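Local structure of D-threo-3-hydroxyaspartate dehydratase (Delftia, 3WQD) at residues 22-27 against 267-272; 48-53 against 70-75; 148-153 against 180-185. The protein catalyses the pyridoxal 5'-phosphate-dependent deamination of D-threo-3-hydroxyaspartate to oxaloacetate and ammonium, and also acts on L-threo- and L-erythro-3-hydroxyaspartate and D-serine. One frame throughout, in Å; residues are numbered along the deposited sequence.

Contact 1. Residues 22-27 against 267-272; sequences AAVIDL and ALSVLA
Strand 22-26 runs antiparallel to the start of strand 268-278, the local axes 4.6 Å apart at closest approach and 138° between their directions, so the pair is strongly twisted. It is part of the mixed sheet of the C-terminal domain, which is thus built from the first strand of the chain together with strands that follow the TIM-barrel region. Two hydrogen-bonded pairs, A22 with L271 and V24 with S269, and two non-hydrogen-bonded pairs, A23 with V270 and I25 with L268, set the register. The bond from V24 N to S269 O is the straightest, 175° at the hydrogen. A fifth bond, D26 N to A267 O at 2.8 Å, carries the pairing to the point where D26 caps helix 27-44 through OD1 and the N of R29. Along its other side strand 22-26 pairs in parallel with strand 371-375, so it is an interior strand.

On the face bearing A22, V24, S269 and L271, V24 CG2 lies anti to its own carbonyl carbon and reaches L271 CB at 4.0 Å, the two side chains crossing obliquely; A22 CB meets the same L271 CB at 4.2 Å. The other face carries A23, I25, L268 and V270, where L268 CD1 curls back to A23 CB at 4.2 Å and lies 3.6 Å from V24 O. S269 OG is held by R356 NE, and a water joins it, at 2.7 Å from OG, to V24 O, to which the water donates.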
# COMPACT_ATOMS: atom_id res chain seq x y z
N ALA B 22 -1.28 -0.87 -14.15
CA ALA B 22 -2.06 -2.10 -14.02
C ALA B 22 -1.13 -3.20 -13.50
O ALA B 22 0.07 -3.23 -13.84
CB ALA B 22 -2.57 -2.53 -15.41
N ALA B 23 -1.67 -4.12 -12.70
CA ALA B 23 -0.86 -5.22 -12.14
C ALA B 23 -1.07 -6.43 -13.08
O ALA B 23 -2.19 -6.96 -13.17
CB ALA B 23 -1.38 -5.47 -10.73
N VAL B 24 -0.03 -6.88 -13.75
CA VAL B 24 -0.13 -7.86 -14.84
C VAL B 24 0.46 -9.17 -14.28
O VAL B 24 1.63 -9.20 -13.81
CB VAL B 24 0.71 -7.39 -16.04
CG1 VAL B 24 0.71 -8.46 -17.10
CG2 VAL B 24 0.02 -6.14 -16.59
N ILE B 25 -0.32 -10.26 -14.33
CA ILE B 25 0.24 -11.57 -14.02
C ILE B 25 0.59 -12.24 -15.37
O ILE B 25 -0.32 -12.48 -16.18
CB ILE B 25 -0.79 -12.48 -13.34
CG1 ILE B 25 -1.14 -11.92 -11.97
CG2 ILE B 25 -0.14 -13.88 -13.07
CD1 ILE B 25 -2.36 -12.58 -11.33
N ASP B 26 1.88 -12.60 -15.55
CA ASP B 26 2.27 -13.43 -16.72
C ASP B 26 1.86 -14.90 -16.34
O ASP B 26 2.46 -15.52 -15.46
CB ASP B 26 3.78 -13.29 -16.96
CG ASP B 26 4.29 -14.17 -18.12
OD1 ASP B 26 4.00 -15.35 -18.28
OD2 ASP B 26 4.99 -13.62 -18.93
N LEU B 27 0.78 -15.40 -16.93
CA LEU B 27 0.21 -16.69 -16.52
C LEU B 27 1.19 -17.84 -16.74
O LEU B 27 1.19 -18.80 -15.96
CB LEU B 27 -1.09 -17.00 -17.22
CG LEU B 27 -2.27 -16.09 -16.78
CD1 LEU B 27 -3.45 -16.29 -17.74
CD2 LEU B 27 -2.68 -16.44 -15.31
N ALA B 267 6.47 -13.28 -11.86
CA ALA B 267 5.26 -13.34 -12.66
C ALA B 267 4.42 -12.05 -12.62
O ALA B 267 3.48 -11.89 -13.37
CB ALA B 267 4.45 -14.60 -12.35
N LEU B 268 4.65 -11.23 -11.63
CA LEU B 268 3.84 -10.01 -11.40
C LEU B 268 4.68 -8.81 -11.84
O LEU B 268 5.86 -8.64 -11.42
CB LEU B 268 3.55 -9.87 -9.89
CG LEU B 268 2.74 -8.65 -9.50
CD1 LEU B 268 1.40 -8.56 -10.27
CD2 LEU B 268 2.57 -8.56 -7.96
N SER B 269 4.07 -7.94 -12.66
CA SER B 269 4.78 -6.73 -12.99
C SER B 269 3.70 -5.61 -13.02
O SER B 269 2.49 -5.90 -13.21
CB SER B 269 5.55 -6.77 -14.38
OG SER B 269 4.62 -7.01 -15.45
N VAL B 270 4.17 -4.35 -12.94
CA VAL B 270 3.20 -3.23 -13.03
C VAL B 270 3.46 -2.56 -14.39
O VAL B 270 4.54 -1.98 -14.65
CB VAL B 270 3.36 -2.23 -11.88
CG1 VAL B 270 2.52 -0.97 -12.06
CG2 VAL B 270 3.05 -2.97 -10.52
N LEU B 271 2.41 -2.52 -15.19
CA LEU B 271 2.40 -1.87 -16.53
C LEU B 271 2.30 -0.36 -16.28
O LEU B 271 1.43 0.05 -15.53
CB LEU B 271 1.18 -2.35 -17.30
CG LEU B 271 1.10 -1.90 -18.76
CD1 LEU B 271 2.20 -2.57 -19.62
CD2 LEU B 271 -0.31 -2.19 -19.27
N ALA B 272 3.20 0.47 -16.85
CA ALA B 272 3.23 1.91 -16.57
C ALA B 272 3.44 2.63 -17.87
O ALA B 272 4.07 2.06 -18.77
CB ALA B 272 4.39 2.22 -15.61
O HOH W 1 3.88 -9.61 -15.54

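Contact 2. Residues 48-53 against 70-75. With PLP (pyridoxal-5'-phosphate), chain G; 999 ((3S)-3-hydroxy-D-aspartic acid), chain J.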
# COMPACT_ATOMS: atom_id res chain seq x y z
N LEU B 48 1.13 -29.24 0.40
CA LEU B 48 1.38 -27.79 0.24
C LEU B 48 0.08 -27.09 0.52
O LEU B 48 -0.98 -27.37 -0.07
CB LEU B 48 1.76 -27.49 -1.25
CG LEU B 48 1.93 -25.97 -1.49
CD1 LEU B 48 3.10 -25.35 -0.76
CD2 LEU B 48 2.18 -25.73 -3.01
N ARG B 49 0.13 -26.17 1.52
CA ARG B 49 -1.08 -25.38 1.95
C ARG B 49 -0.69 -23.93 1.60
O ARG B 49 -0.15 -23.20 2.45
CB ARG B 49 -1.37 -25.52 3.45
CG ARG B 49 -2.59 -24.74 3.86
CD ARG B 49 -2.72 -24.57 5.40
NE ARG B 49 -3.19 -25.85 5.97
CZ ARG B 49 -4.43 -26.30 6.02
NH1 ARG B 49 -5.43 -25.57 5.51
NH2 ARG B 49 -4.66 -27.54 6.51
N PRO B 50 -0.99 -23.48 0.37
CA PRO B 50 -0.46 -22.17 -0.07
C PRO B 50 -1.07 -21.07 0.77
O PRO B 50 -2.28 -21.11 1.20
CB PRO B 50 -0.99 -22.07 -1.55
CG PRO B 50 -2.13 -23.10 -1.65
CD PRO B 50 -1.75 -24.25 -0.66
N HIS B 51 -0.26 -20.06 0.94
CA HIS B 51 -0.72 -18.86 1.66
C HIS B 51 -1.27 -17.88 0.65
O HIS B 51 -0.50 -17.30 -0.14
CB HIS B 51 0.43 -18.20 2.52
CG HIS B 51 -0.16 -17.41 3.62
ND1 HIS B 51 -1.28 -16.62 3.43
CD2 HIS B 51 0.16 -17.35 5.00
CE1 HIS B 51 -1.65 -16.13 4.66
NE2 HIS B 51 -0.73 -16.55 5.58
N VAL B 52 -2.59 -17.72 0.60
CA VAL B 52 -3.23 -16.92 -0.43
C VAL B 52 -3.17 -15.43 -0.10
O VAL B 52 -3.63 -14.63 -0.90
CB VAL B 52 -4.72 -17.39 -0.68
CG1 VAL B 52 -4.67 -18.83 -1.18
CG2 VAL B 52 -5.61 -17.23 0.54
N LYS B 53 -2.55 -15.02 1.00
CA LYS B 53 -2.53 -13.58 1.28
C LYS B 53 -1.69 -12.82 0.25
O LYS B 53 -1.82 -11.59 0.10
CB LYS B 53 -1.94 -13.26 2.67
CG LYS B 53 -0.42 -13.47 2.75
CD LYS B 53 0.13 -13.17 4.19
CE LYS B 53 1.61 -13.57 4.40
NZ LYS B 53 2.41 -13.25 3.25
N SER B 70 -3.39 -28.64 -0.91
CA SER B 70 -4.36 -29.21 0.05
C SER B 70 -4.70 -28.04 0.99
O SER B 70 -3.92 -27.74 1.97
CB SER B 70 -3.62 -30.28 0.90
OG SER B 70 -3.17 -31.29 0.07
N GLY B 71 -5.89 -27.46 0.80
CA GLY B 71 -6.31 -26.38 1.70
C GLY B 71 -5.54 -25.08 1.38
O GLY B 71 -4.65 -25.04 0.48
N ILE B 72 -5.79 -24.05 2.20
CA ILE B 72 -5.11 -22.80 2.04
C ILE B 72 -4.78 -22.25 3.45
O ILE B 72 -5.43 -22.65 4.45
CB ILE B 72 -5.98 -21.72 1.31
CG1 ILE B 72 -7.28 -21.39 2.06
CG2 ILE B 72 -6.21 -22.16 -0.16
CD1 ILE B 72 -8.15 -20.27 1.40
N THR B 73 -3.89 -21.27 3.47
CA THR B 73 -3.62 -20.46 4.65
C THR B 73 -4.11 -19.05 4.31
O THR B 73 -3.91 -18.57 3.15
CB THR B 73 -2.11 -20.36 4.95
OG1 THR B 73 -1.54 -21.69 4.91
CG2 THR B 73 -1.86 -19.76 6.32
N VAL B 74 -4.78 -18.39 5.27
CA VAL B 74 -5.26 -17.00 5.08
C VAL B 74 -4.73 -16.12 6.21
O VAL B 74 -4.41 -16.62 7.32
CB VAL B 74 -6.80 -16.90 5.05
CG1 VAL B 74 -7.34 -17.72 3.84
CG2 VAL B 74 -7.45 -17.37 6.33
N SER B 75 -4.62 -14.82 5.91
CA SER B 75 -4.10 -13.85 6.88
C SER B 75 -5.19 -13.00 7.56
O SER B 75 -4.85 -12.21 8.46
CB SER B 75 -3.06 -12.91 6.25
OG SER B 75 -3.71 -11.97 5.38
N1 PLP G . 2.93 -18.72 6.97
C2 PLP G . 2.78 -17.61 7.71
C2A PLP G . 2.24 -17.67 9.10
C3 PLP G . 3.28 -16.35 7.22
O3 PLP G . 3.16 -15.25 7.95
C4 PLP G . 3.81 -16.32 5.86
C4A PLP G . 4.33 -15.11 5.30
C5 PLP G . 3.80 -17.58 5.13
C6 PLP G . 3.41 -18.78 5.74
C5A PLP G . 4.27 -17.58 3.69
O4P PLP G . 5.62 -17.16 3.56
P PLP G . 6.10 -16.80 2.05
O1P PLP G . 5.86 -18.05 1.24
O2P PLP G . 7.56 -16.51 2.29
O3P PLP G . 5.29 -15.67 1.61
OD2 999 J . 7.86 -10.86 5.25
CG 999 J . 6.99 -11.55 4.63
OD1 999 J . 6.61 -11.24 3.46
CB 999 J . 6.40 -12.79 5.32
OB 999 J . 7.06 -12.93 6.65
CA 999 J . 4.91 -12.72 5.50
N 999 J . 4.43 -13.97 6.11
C 999 J . 4.48 -11.56 6.30
OXT 999 J . 4.50 -10.42 5.87
O 999 J . 3.99 -11.85 7.44
O HOH W 2 -0.66 -30.86 -1.35
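H51 turns its imidazole towards T73 because CG stands anti to the backbone N (chi1 -156°), which lays the ring over the threonine methyl: T73 CG2 is 3.7 Å from the H51 ring centroid and 25° off its normal, a CH-pi contact. K53 CD lies over the opposite face, sandwiching the ring, and H51 ND1 accepts from K53 N at 3.2 Å. T73 OG1 donates to R49 O at 3.2 Å from 50° above the carbonyl plane. R49 extends and then bends at chi3, bringing NH1 to I72 O at 3.1 Å with that oxygen in the guanidinium plane; D90 and E242 take its salt bridges. Backbone bonds complete the join: S70 N to L48 O, T73 N to P50 O, and V52 N to T73 O. V52 CG1 and CG2 pack on I72 CG2 and V74 CG1, each at 3.8 Å. K53, inferred to carry PLP, stands unlinked with NZ 3.4 Å from PLP C4A; the amino N of the bound (3S)-3-hydroxy-D-aspartate is at bonding distance, 1.4 Å, from C4A, as in an external aldimine. This is a fold-type III PLP site: the loop after a strand of the alanine-racemase-like TIM barrel carries the lysine, braced against strand 72-74.

Contact 3. Residues 148-153 against 180-185. With PLP (pyridoxal-5'-phosphate), chain G; 999 ((3S)-3-hydroxy-D-aspartic acid), chain J.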
# COMPACT_ATOMS: atom_id res chain seq x y z
N ASP B 148 12.70 -19.25 15.01
CA ASP B 148 13.84 -18.47 14.53
C ASP B 148 13.87 -17.00 15.02
O ASP B 148 14.71 -16.20 14.54
CB ASP B 148 13.89 -18.55 12.98
CG ASP B 148 12.83 -17.67 12.35
OD1 ASP B 148 11.81 -17.35 13.07
OD2 ASP B 148 12.98 -17.40 11.13
N GLY B 149 12.99 -16.62 15.96
CA GLY B 149 12.96 -15.31 16.51
C GLY B 149 12.34 -14.27 15.56
O GLY B 149 12.40 -13.09 15.87
N HIS B 150 11.77 -14.68 14.42
CA HIS B 150 11.21 -13.75 13.42
C HIS B 150 10.13 -12.87 14.01
O HIS B 150 10.15 -11.65 13.73
CB HIS B 150 10.64 -14.55 12.23
CG HIS B 150 9.93 -13.74 11.21
ND1 HIS B 150 10.56 -12.84 10.40
CD2 HIS B 150 8.62 -13.81 10.80
CE1 HIS B 150 9.58 -12.27 9.53
NE2 HIS B 150 8.41 -12.91 9.79
N ARG B 151 9.17 -13.44 14.80
CA ARG B 151 7.97 -12.67 15.18
C ARG B 151 7.59 -13.15 16.53
O ARG B 151 8.19 -12.75 17.56
CB ARG B 151 6.89 -12.88 14.07
CG ARG B 151 5.70 -11.91 14.09
CD ARG B 151 5.04 -11.92 12.72
NE ARG B 151 4.48 -13.18 12.26
CZ ARG B 151 4.31 -13.51 10.93
NH1 ARG B 151 4.89 -12.76 9.98
NH2 ARG B 151 3.67 -14.63 10.57
N SER B 152 6.68 -14.06 16.63
CA SER B 152 6.20 -14.40 17.92
C SER B 152 6.08 -15.95 17.96
O SER B 152 6.44 -16.61 17.00
CB SER B 152 4.78 -13.77 18.00
OG SER B 152 3.98 -14.36 16.89
N GLY B 153 5.48 -16.49 19.01
CA GLY B 153 5.24 -17.94 19.06
C GLY B 153 5.81 -18.49 20.34
O GLY B 153 6.66 -17.88 21.03
N LEU B 180 2.43 -25.01 14.27
CA LEU B 180 2.92 -24.43 13.04
C LEU B 180 4.01 -23.42 13.37
O LEU B 180 4.04 -22.82 14.49
CB LEU B 180 1.80 -23.75 12.21
CG LEU B 180 1.31 -22.37 12.78
CD1 LEU B 180 0.52 -21.64 11.64
CD2 LEU B 180 0.37 -22.51 13.99
N THR B 181 4.88 -23.18 12.40
CA THR B 181 5.90 -22.16 12.54
C THR B 181 6.11 -21.49 11.17
O THR B 181 5.89 -22.17 10.13
CB THR B 181 7.24 -22.77 13.08
OG1 THR B 181 8.08 -21.66 13.46
CG2 THR B 181 7.89 -23.64 12.07
N HIS B 182 6.64 -20.26 11.20
CA HIS B 182 7.04 -19.58 9.97
C HIS B 182 8.39 -19.02 10.17
O HIS B 182 8.58 -18.07 11.00
CB HIS B 182 6.04 -18.40 9.73
CG HIS B 182 6.48 -17.41 8.67
ND1 HIS B 182 6.73 -17.79 7.32
CD2 HIS B 182 6.65 -16.05 8.73
CE1 HIS B 182 7.01 -16.61 6.60
NE2 HIS B 182 7.03 -15.60 7.47
N ALA B 183 9.42 -19.55 9.47
CA ALA B 183 10.77 -19.04 9.72
C ALA B 183 11.06 -17.84 8.82
O ALA B 183 11.87 -17.93 7.85
CB ALA B 183 11.83 -20.16 9.57
N GLY B 184 10.37 -16.71 9.08
CA GLY B 184 10.47 -15.50 8.24
C GLY B 184 11.82 -14.84 8.26
O GLY B 184 12.09 -14.00 7.42
N SER B 185 12.73 -15.24 9.20
CA SER B 185 14.08 -14.69 9.19
C SER B 185 14.83 -15.20 7.95
O SER B 185 15.89 -14.63 7.63
CB SER B 185 14.93 -15.10 10.41
OG SER B 185 15.29 -16.50 10.39
N1 PLP G . 2.93 -18.72 6.97
C2 PLP G . 2.78 -17.61 7.71
C2A PLP G . 2.24 -17.67 9.10
C3 PLP G . 3.28 -16.35 7.22
O3 PLP G . 3.16 -15.25 7.95
C4 PLP G . 3.81 -16.32 5.86
C4A PLP G . 4.33 -15.11 5.30
C5 PLP G . 3.80 -17.58 5.13
C6 PLP G . 3.41 -18.78 5.74
C5A PLP G . 4.27 -17.58 3.69
O4P PLP G . 5.62 -17.16 3.56
P PLP G . 6.10 -16.80 2.05
O1P PLP G . 5.86 -18.05 1.24
O2P PLP G . 7.56 -16.51 2.29
O3P PLP G . 5.29 -15.67 1.61
OD2 999 J . 7.86 -10.86 5.25
CG 999 J . 6.99 -11.55 4.63
OD1 999 J . 6.61 -11.24 3.46
CB 999 J . 6.40 -12.79 5.32
OB 999 J . 7.06 -12.93 6.65
CA 999 J . 4.91 -12.72 5.50
N 999 J . 4.43 -13.97 6.11
C 999 J . 4.48 -11.56 6.30
OXT 999 J . 4.50 -10.42 5.87
O 999 J . 3.99 -11.85 7.44
O HOH W 3 9.53 -18.60 14.02
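D148 reaches S185 with CB already 3.6 Å from OG, its CG set between the backbone N and the carbonyl carbon (chi1 76°) and 3.4 Å from that same OG. At the tip the two oxygens divide the work. OD2 accepts twice from S185, from N at 2.9 Å on the syn side but tilted out of the plane, and from OG at 2.6 Å above the carboxylate plane, both donors on the same face; it also touches A183 CB at 3.4 Å. OD1 takes the backbone N of H150, two residues on, which makes an Asx turn, and a water lies near OD1 and H182 O. With an alanine here, S185 N and OG would probably lose their shared acceptor and the Asx turn its OD1 bond. These loops follow strands 140-146 and 175-180 of the alanine-racemase-like TIM barrel, at the end where PLP and (3S)-3-hydroxy-D-aspartate are bound. CG of H150 stands anti to the backbone N (chi1 174°), and G184 CA lies over the ring face, 3.4 Å from the centroid and 6° off the normal. H182 lies with one face over PLP C4, its CE1 3.3 Å from that atom, while NE2 at the ring edge donates to the ligand hydroxyl OB at 2.8 Å. R151 sends NH2 to PLP O3 in a nearly straight bond and NH1 weakly to the ligand carboxylate O. N328 of the second subunit also accepts from R151 NH1.

In the fold
The three contacts divide between two parts of the fold. Contact 1 joins 22-27 to 267-272 in the mixed sheet of the C-terminal domain, and the chain between them, 239 residues, holds contacts 2 and 3 in series. Both of these belong to the TIM-barrel region and lie at the ends of strands of its parallel sheet; their centres are about 17 Å apart and their nearest atoms about 6 Å, with PLP and the bound amino acid touched by both. Contact 1 is about 22 Å from contact 2 and about 30 Å from contact 3, centre to centre. In the two-chain assembly of this crystal structure, the second subunit reaches the site at contacts 2 and 3 but not contact 1.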